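Local structure of extracellular solute-binding protein family 1 (Pseudothermotoga lettingae, 5CI5) at residues L207-D210 with D211-A215; D37-W40 with N41-K45. The protein binds alpha-D-tagatopyranose and probably serves as the extracellular sugar-binding component of an ABC transporter. One frame throughout, in Å; residues are numbered along the deposited sequence.

Overall arrangement
Contacts 1 and 2 are both local, each within one continuous segment, and lie on opposite sides of the chain's centre, their own centres about 41 Å apart. They share no element. Contact 1 (207-215) turns the chain in the loop between helix 190-202 and helix 220-234; contact 2 (37-45) is the opening of helix 37-51. Both are mainly surface sites with a buried apolar side: Leu-208 and Ala-215 pack on helix 397-413 in the first, while a tryptophan and an isoleucine face inward in the second. The chemistry follows the backbone. The loop adds side-chain oxygens to a few backbone bonds; the helix rests on a regular i to i+4 series, with side chains and a water added.

Contact 1 of 2, residues L207-D210 with D211-A215; sequences LLTD and DYSKA
Thr-209 and Asp-211 meet in an unusually rich bonding site, where the single oxygen Asp-211 OD1 takes three hydrogen bonds. Thr-209 OG1 donates to Asp-211 OD1 at 2.9 Å, nearly along its C-O axis. Ser-213 N arrives from above the carboxylate plane, 3.0 Å from Asp-211 OD1, forming an Asx turn. Ser-213 OG adds the shortest bond, 2.7 Å to Asp-211 OD1, from the syn side. Thr-209 and Asp-211 point the same way, each with its first branch turned between the backbone N and the carbonyl carbon (chi1 58° and 69°), which brings hydroxyl and carboxylate together. Thr-209 also starts a type I turn closed by Tyr-212 N to Thr-209 O (2.8 Å), and Thr-209 N donates to Lys-214 O at 2.9 Å. Asp-210 O sits over one face of the Tyr-212 ring. Beyond the turn, Leu-208 and Ala-215, bridged by their backbones, both lean on Val-408 of helix 397-413, apolar residues suited to the buried side. A valine in place of Thr-209 would probably leave Asp-211 OD1 one donor short and Lys-214 N without its weak acceptor. Three converging donors would favour an ionised Asp-211, and their bonds would tie Thr-209 and Ser-213 together across the turn.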
ATOM      1  N   LEU A 207       5.224  15.949  -0.026  1.00  9.77           N
ATOM      2  CA  LEU A 207       4.633  15.863  -1.359  1.00  8.73           C
ATOM      3  C   LEU A 207       3.921  17.163  -1.747  1.00 11.54           C
ATOM      4  O   LEU A 207       4.290  17.825  -2.732  1.00  9.14           O
ATOM      5  CB  LEU A 207       3.666  14.675  -1.426  1.00  8.68           C
ATOM      6  CG  LEU A 207       3.111  14.383  -2.834  1.00  8.61           C
ATOM      7  CD1 LEU A 207       4.153  13.808  -3.761  1.00 11.25           C
ATOM      8  CD2 LEU A 207       1.923  13.453  -2.733  1.00 10.61           C
ATOM      9  N   LEU A 208       2.897  17.518  -0.977  1.00 11.36           N
ATOM     10  CA  LEU A 208       2.221  18.807  -1.110  1.00  9.82           C
ATOM     11  C   LEU A 208       2.420  19.661   0.118  1.00 14.57           C
ATOM     12  O   LEU A 208       2.834  19.177   1.184  1.00 13.27           O
ATOM     13  CB  LEU A 208       0.721  18.593  -1.335  1.00  9.80           C
ATOM     14  CG  LEU A 208       0.231  17.639  -2.428  1.00  8.57           C
ATOM     15  CD1 LEU A 208      -1.319  17.688  -2.495  1.00 12.82           C
ATOM     16  CD2 LEU A 208       0.834  17.983  -3.783  1.00 12.45           C
ATOM     17  N   THR A 209       2.112  20.949  -0.025  1.00 14.04           N
ATOM     18  CA  THR A 209       2.060  21.823   1.126  1.00 12.53           C
ATOM     19  C   THR A 209       0.971  21.333   2.090  1.00 14.99           C
ATOM     20  O   THR A 209       0.094  20.556   1.714  1.00 15.60           O
ATOM     21  CB  THR A 209       1.804  23.294   0.697  1.00 19.02           C
ATOM     22  OG1 THR A 209       0.581  23.402  -0.042  1.00 16.34           O
ATOM     23  CG2 THR A 209       2.959  23.782  -0.182  1.00 20.46           C
ATOM     24  N   ASP A 210       1.062  21.760   3.346  1.00 17.96           N
ATOM     25  CA  ASP A 210       0.171  21.266   4.384  1.00 21.32           C
ATOM     26  C   ASP A 210      -1.300  21.502   4.085  1.00 21.83           C
ATOM     27  O   ASP A 210      -2.135  20.698   4.507  1.00 23.66           O
ATOM     28  CB  ASP A 210       0.528  21.904   5.724  1.00 23.21           C
ATOM     29  CG  ASP A 210       1.840  21.393   6.279  1.00 39.70           C
ATOM     30  OD1 ASP A 210       2.372  20.397   5.737  1.00 38.52           O
ATOM     31  OD2 ASP A 210       2.337  21.983   7.261  1.00 45.89           O
ATOM     32  N   ASP A 211      -1.621  22.574   3.359  1.00 19.19           N
ATOM     33  CA  ASP A 211      -3.006  22.867   3.015  1.00 21.57           C
ATOM     34  C   ASP A 211      -3.405  22.280   1.646  1.00 26.28           C
ATOM     35  O   ASP A 211      -4.469  22.610   1.116  1.00 19.98           O
ATOM     36  CB  ASP A 211      -3.272  24.394   3.041  1.00 22.66           C
ATOM     37  CG  ASP A 211      -2.559  25.168   1.922  1.00 30.27           C
ATOM     38  OD1 ASP A 211      -1.881  24.577   1.053  1.00 21.92           O
ATOM     39  OD2 ASP A 211      -2.691  26.410   1.901  1.00 35.19           O
ATOM     40  N   TYR A 212      -2.547  21.417   1.088  1.00 18.84           N
ATOM     41  CA  TYR A 212      -2.798  20.735  -0.198  1.00 18.12           C
ATOM     42  C   TYR A 212      -2.924  21.619  -1.423  1.00 17.66           C
ATOM     43  O   TYR A 212      -3.374  21.149  -2.465  1.00 26.03           O
ATOM     44  CB  TYR A 212      -4.081  19.919  -0.153  1.00 25.19           C
ATOM     45  CG  TYR A 212      -4.245  19.094   1.060  1.00 22.01           C
ATOM     46  CD1 TYR A 212      -3.249  18.222   1.474  1.00 21.58           C
ATOM     47  CD2 TYR A 212      -5.415  19.167   1.805  1.00 26.22           C
ATOM     48  CE1 TYR A 212      -3.402  17.452   2.596  1.00 28.29           C
ATOM     49  CE2 TYR A 212      -5.576  18.398   2.930  1.00 31.82           C
ATOM     50  CZ  TYR A 212      -4.565  17.543   3.318  1.00 26.16           C
ATOM     51  OH  TYR A 212      -4.729  16.782   4.448  1.00 32.51           O
ATOM     52  N   SER A 213      -2.568  22.890  -1.318  1.00 17.46           N
ATOM     53  CA  SER A 213      -2.811  23.809  -2.419  1.00 22.33           C
ATOM     54  C   SER A 213      -1.761  23.755  -3.525  1.00 17.45           C
ATOM     55  O   SER A 213      -2.024  24.164  -4.665  1.00 24.37           O
ATOM     56  CB  SER A 213      -2.908  25.240  -1.877  1.00 22.88           C
ATOM     57  OG  SER A 213      -1.677  25.717  -1.386  1.00 23.81           O
ATOM     58  N   LYS A 214      -0.593  23.203  -3.197  1.00 15.07           N
ATOM     59  CA  LYS A 214       0.606  23.399  -3.980  1.00 13.90           C
ATOM     60  C   LYS A 214       1.533  22.181  -3.839  1.00 13.24           C
ATOM     61  O   LYS A 214       1.587  21.564  -2.778  1.00 13.14           O
ATOM     62  CB  LYS A 214       1.314  24.683  -3.496  1.00 18.47           C
ATOM     63  CG  LYS A 214       2.635  25.036  -4.143  1.00 30.72           C
ATOM     64  CD  LYS A 214       3.157  26.379  -3.614  1.00 31.23           C
ATOM     65  CE  LYS A 214       4.640  26.590  -3.890  1.00 37.75           C
ATOM     66  NZ  LYS A 214       5.498  25.568  -3.195  1.00 46.91           N
ATOM     67  N   ALA A 215       2.261  21.857  -4.898  1.00 12.40           N
ATOM     68  CA  ALA A 215       3.344  20.886  -4.803  1.00 10.20           C
ATOM     69  C   ALA A 215       4.451  21.399  -3.904  1.00 13.89           C
ATOM     70  O   ALA A 215       4.774  22.594  -3.892  1.00 14.61           O
ATOM     71  CB  ALA A 215       3.892  20.556  -6.178  1.00 11.07           C
TER

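Contact 2 of 2, residues D37-W40 with N41-K45; sequences DETW and NSVIK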
ATOM      1  N   ASP A  37      -7.262 -16.282  -2.278  1.00 18.70           N
ATOM      2  CA  ASP A  37      -8.619 -16.516  -2.771  1.00 23.78           C
ATOM      3  C   ASP A  37      -9.328 -17.640  -2.011  1.00 21.94           C
ATOM      4  O   ASP A  37     -10.556 -17.629  -1.879  1.00 21.89           O
ATOM      5  CB  ASP A  37      -8.613 -16.819  -4.282  1.00 20.40           C
ATOM      6  CG  ASP A  37      -7.734 -18.005  -4.662  1.00 34.11           C
ATOM      7  OD1 ASP A  37      -6.656 -18.205  -4.065  1.00 35.55           O
ATOM      8  OD2 ASP A  37      -8.133 -18.735  -5.590  1.00 36.63           O
ATOM      9  N   GLU A  38      -8.555 -18.574  -1.476  1.00 21.42           N
ATOM     10  CA  GLU A  38      -9.138 -19.656  -0.693  1.00 27.60           C
ATOM     11  C   GLU A  38      -9.615 -19.121   0.645  1.00 22.86           C
ATOM     12  O   GLU A  38     -10.668 -19.524   1.146  1.00 21.86           O
ATOM     13  CB  GLU A  38      -8.133 -20.787  -0.472  1.00 33.53           C
ATOM     14  CG  GLU A  38      -7.622 -21.432  -1.747  1.00 51.58           C
ATOM     15  CD  GLU A  38      -6.388 -22.288  -1.508  1.00 63.60           C
ATOM     16  OE1 GLU A  38      -6.413 -23.105  -0.563  1.00 69.04           O
ATOM     17  OE2 GLU A  38      -5.391 -22.135  -2.252  1.00 64.06           O
ATOM     18  N   THR A  39      -8.843 -18.203   1.224  1.00 21.52           N
ATOM     19  CA  THR A  39      -9.243 -17.566   2.473  1.00 20.07           C
ATOM     20  C   THR A  39     -10.499 -16.733   2.254  1.00 16.42           C
ATOM     21  O   THR A  39     -11.445 -16.775   3.055  1.00 17.40           O
ATOM     22  CB  THR A  39      -8.112 -16.693   3.038  1.00 21.13           C
ATOM     23  OG1 THR A  39      -6.945 -17.509   3.212  1.00 23.61           O
ATOM     24  CG2 THR A  39      -8.504 -16.095   4.381  1.00 18.45           C
ATOM     25  N   TRP A  40     -10.528 -15.987   1.158  1.00 14.19           N
ATOM     26  CA  TRP A  40     -11.718 -15.208   0.841  1.00 14.15           C
ATOM     27  C   TRP A  40     -12.929 -16.109   0.664  1.00 21.32           C
ATOM     28  O   TRP A  40     -14.006 -15.810   1.180  1.00 20.39           O
ATOM     29  CB  TRP A  40     -11.497 -14.368  -0.414  1.00 17.19           C
ATOM     30  CG  TRP A  40     -10.717 -13.124  -0.110  1.00 14.89           C
ATOM     31  CD1 TRP A  40      -9.478 -12.795  -0.575  1.00 10.81           C
ATOM     32  CD2 TRP A  40     -11.128 -12.045   0.739  1.00 11.65           C
ATOM     33  NE1 TRP A  40      -9.103 -11.582  -0.066  1.00 11.69           N
ATOM     34  CE2 TRP A  40     -10.097 -11.100   0.740  1.00 12.24           C
ATOM     35  CE3 TRP A  40     -12.277 -11.792   1.504  1.00 13.83           C
ATOM     36  CZ2 TRP A  40     -10.169  -9.916   1.482  1.00 16.15           C
ATOM     37  CZ3 TRP A  40     -12.351 -10.617   2.218  1.00 15.38           C
ATOM     38  CH2 TRP A  40     -11.296  -9.704   2.220  1.00 13.62           C
ATOM     39  N   ASN A  41     -12.767 -17.208  -0.049  1.00 19.19           N
ATOM     40  CA  ASN A  41     -13.921 -18.076  -0.293  1.00 24.64           C
ATOM     41  C   ASN A  41     -14.489 -18.627   1.025  1.00 24.13           C
ATOM     42  O   ASN A  41     -15.702 -18.569   1.249  1.00 21.35           O
ATOM     43  CB  ASN A  41     -13.553 -19.206  -1.239  1.00 31.45           C
ATOM     44  CG  ASN A  41     -14.758 -20.060  -1.612  1.00 36.76           C
ATOM     45  OD1 ASN A  41     -15.708 -19.569  -2.228  1.00 29.97           O
ATOM     46  ND2 ASN A  41     -14.733 -21.335  -1.226  1.00 33.41           N
ATOM     47  N   SER A  42     -13.617 -19.104   1.912  1.00 18.50           N
ATOM     48  CA  SER A  42     -14.043 -19.548   3.239  1.00 19.60           C
ATOM     49  C   SER A  42     -14.793 -18.467   4.013  1.00 17.10           C
ATOM     50  O   SER A  42     -15.861 -18.702   4.573  1.00 17.92           O
ATOM     51  CB  SER A  42     -12.831 -19.998   4.035  1.00 30.52           C
ATOM     52  OG  SER A  42     -12.331 -21.189   3.479  1.00 47.08           O
ATOM     53  N   VAL A  43     -14.208 -17.279   4.069  1.00 15.36           N
ATOM     54  CA  VAL A  43     -14.840 -16.165   4.759  1.00 14.05           C
ATOM     55  C   VAL A  43     -16.221 -15.831   4.198  1.00 14.08           C
ATOM     56  O   VAL A  43     -17.155 -15.582   4.962  1.00 14.42           O
ATOM     57  CB  VAL A  43     -13.935 -14.910   4.679  1.00 13.22           C
ATOM     58  CG1 VAL A  43     -14.660 -13.672   5.161  1.00 19.27           C
ATOM     59  CG2 VAL A  43     -12.669 -15.134   5.503  1.00 21.70           C
ATOM     60  N   ILE A  44     -16.346 -15.798   2.872  1.00 13.30           N
ATOM     61  CA  ILE A  44     -17.594 -15.418   2.240  1.00 15.28           C
ATOM     62  C   ILE A  44     -18.636 -16.530   2.416  1.00 16.22           C
ATOM     63  O   ILE A  44     -19.816 -16.243   2.597  1.00 13.64           O
ATOM     64  CB  ILE A  44     -17.381 -15.069   0.721  1.00 17.72           C
ATOM     65  CG1 ILE A  44     -16.491 -13.812   0.579  1.00 15.64           C
ATOM     66  CG2 ILE A  44     -18.725 -14.873   0.010  1.00 17.28           C
ATOM     67  CD1 ILE A  44     -17.098 -12.549   1.049  1.00 16.00           C
ATOM     68  N   LYS A  45     -18.208 -17.784   2.375  1.00 15.76           N
ATOM     69  CA  LYS A  45     -19.160 -18.877   2.546  1.00 16.58           C
ATOM     70  C   LYS A  45     -19.769 -18.818   3.942  1.00 14.84           C
ATOM     71  O   LYS A  45     -20.973 -19.030   4.094  1.00 19.37           O
ATOM     72  CB  LYS A  45     -18.508 -20.232   2.308  1.00 19.09           C
ATOM     73  CG  LYS A  45     -18.180 -20.559   0.837  1.00 29.31           C
ATOM     74  CD  LYS A  45     -19.348 -20.359  -0.143  1.00 37.15           C
ATOM     75  CE  LYS A  45     -18.988 -19.348  -1.232  1.00 38.14           C
ATOM     76  NZ  LYS A  45     -20.165 -18.786  -1.938  1.00 32.64           N
TER
HETATM   77  O   HOH W   1     -12.218 -21.954   0.575  1.00 39.90           O
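Val-43 lies against Thr-39 one turn back in helix 37-51, the helix of a beta-alpha-beta unit between strands 25-30 and 55-60. With Val-43 CG1 anti to the backbone N (chi1 170°), Val-43 CG2 drops back along the helix to 3.2 Å from Thr-39 O and 4.4 Å from Thr-39 CG2. The side chains of Thr-39 and Val-43 both touch Trp-331 of helix 325-335. Ile-44 likewise lays CG1 3.2 Å from Trp-40 O, and its apolar side chain suits the face turned to Val-55 and Val-57 of strand 55-60. The Trp-40 ring leads inward from the helix, meeting the rings of Trp-134 and Trp-331 while Trp-40 NE1 donates to Val-33 O, which satisfies the polar atom of a buried indole. Four successive i to i+4 backbone bonds, from Asn-41 N to Asp-37 O through Ile-44 N to Trp-40 O, hold the turns. On the exposed side the residues are polar. Asn-41 CG stands anti to the backbone N and beside the carbonyl carbon (chi1 -175°), which carries ND2 to a water. That water accepts from Asn-41 ND2 at 3.2 Å, lies 3.0 Å from Ser-42 OG and donates to Glu-38 O at 2.9 Å, giving this carbonyl a second donor in addition to Ser-42 N.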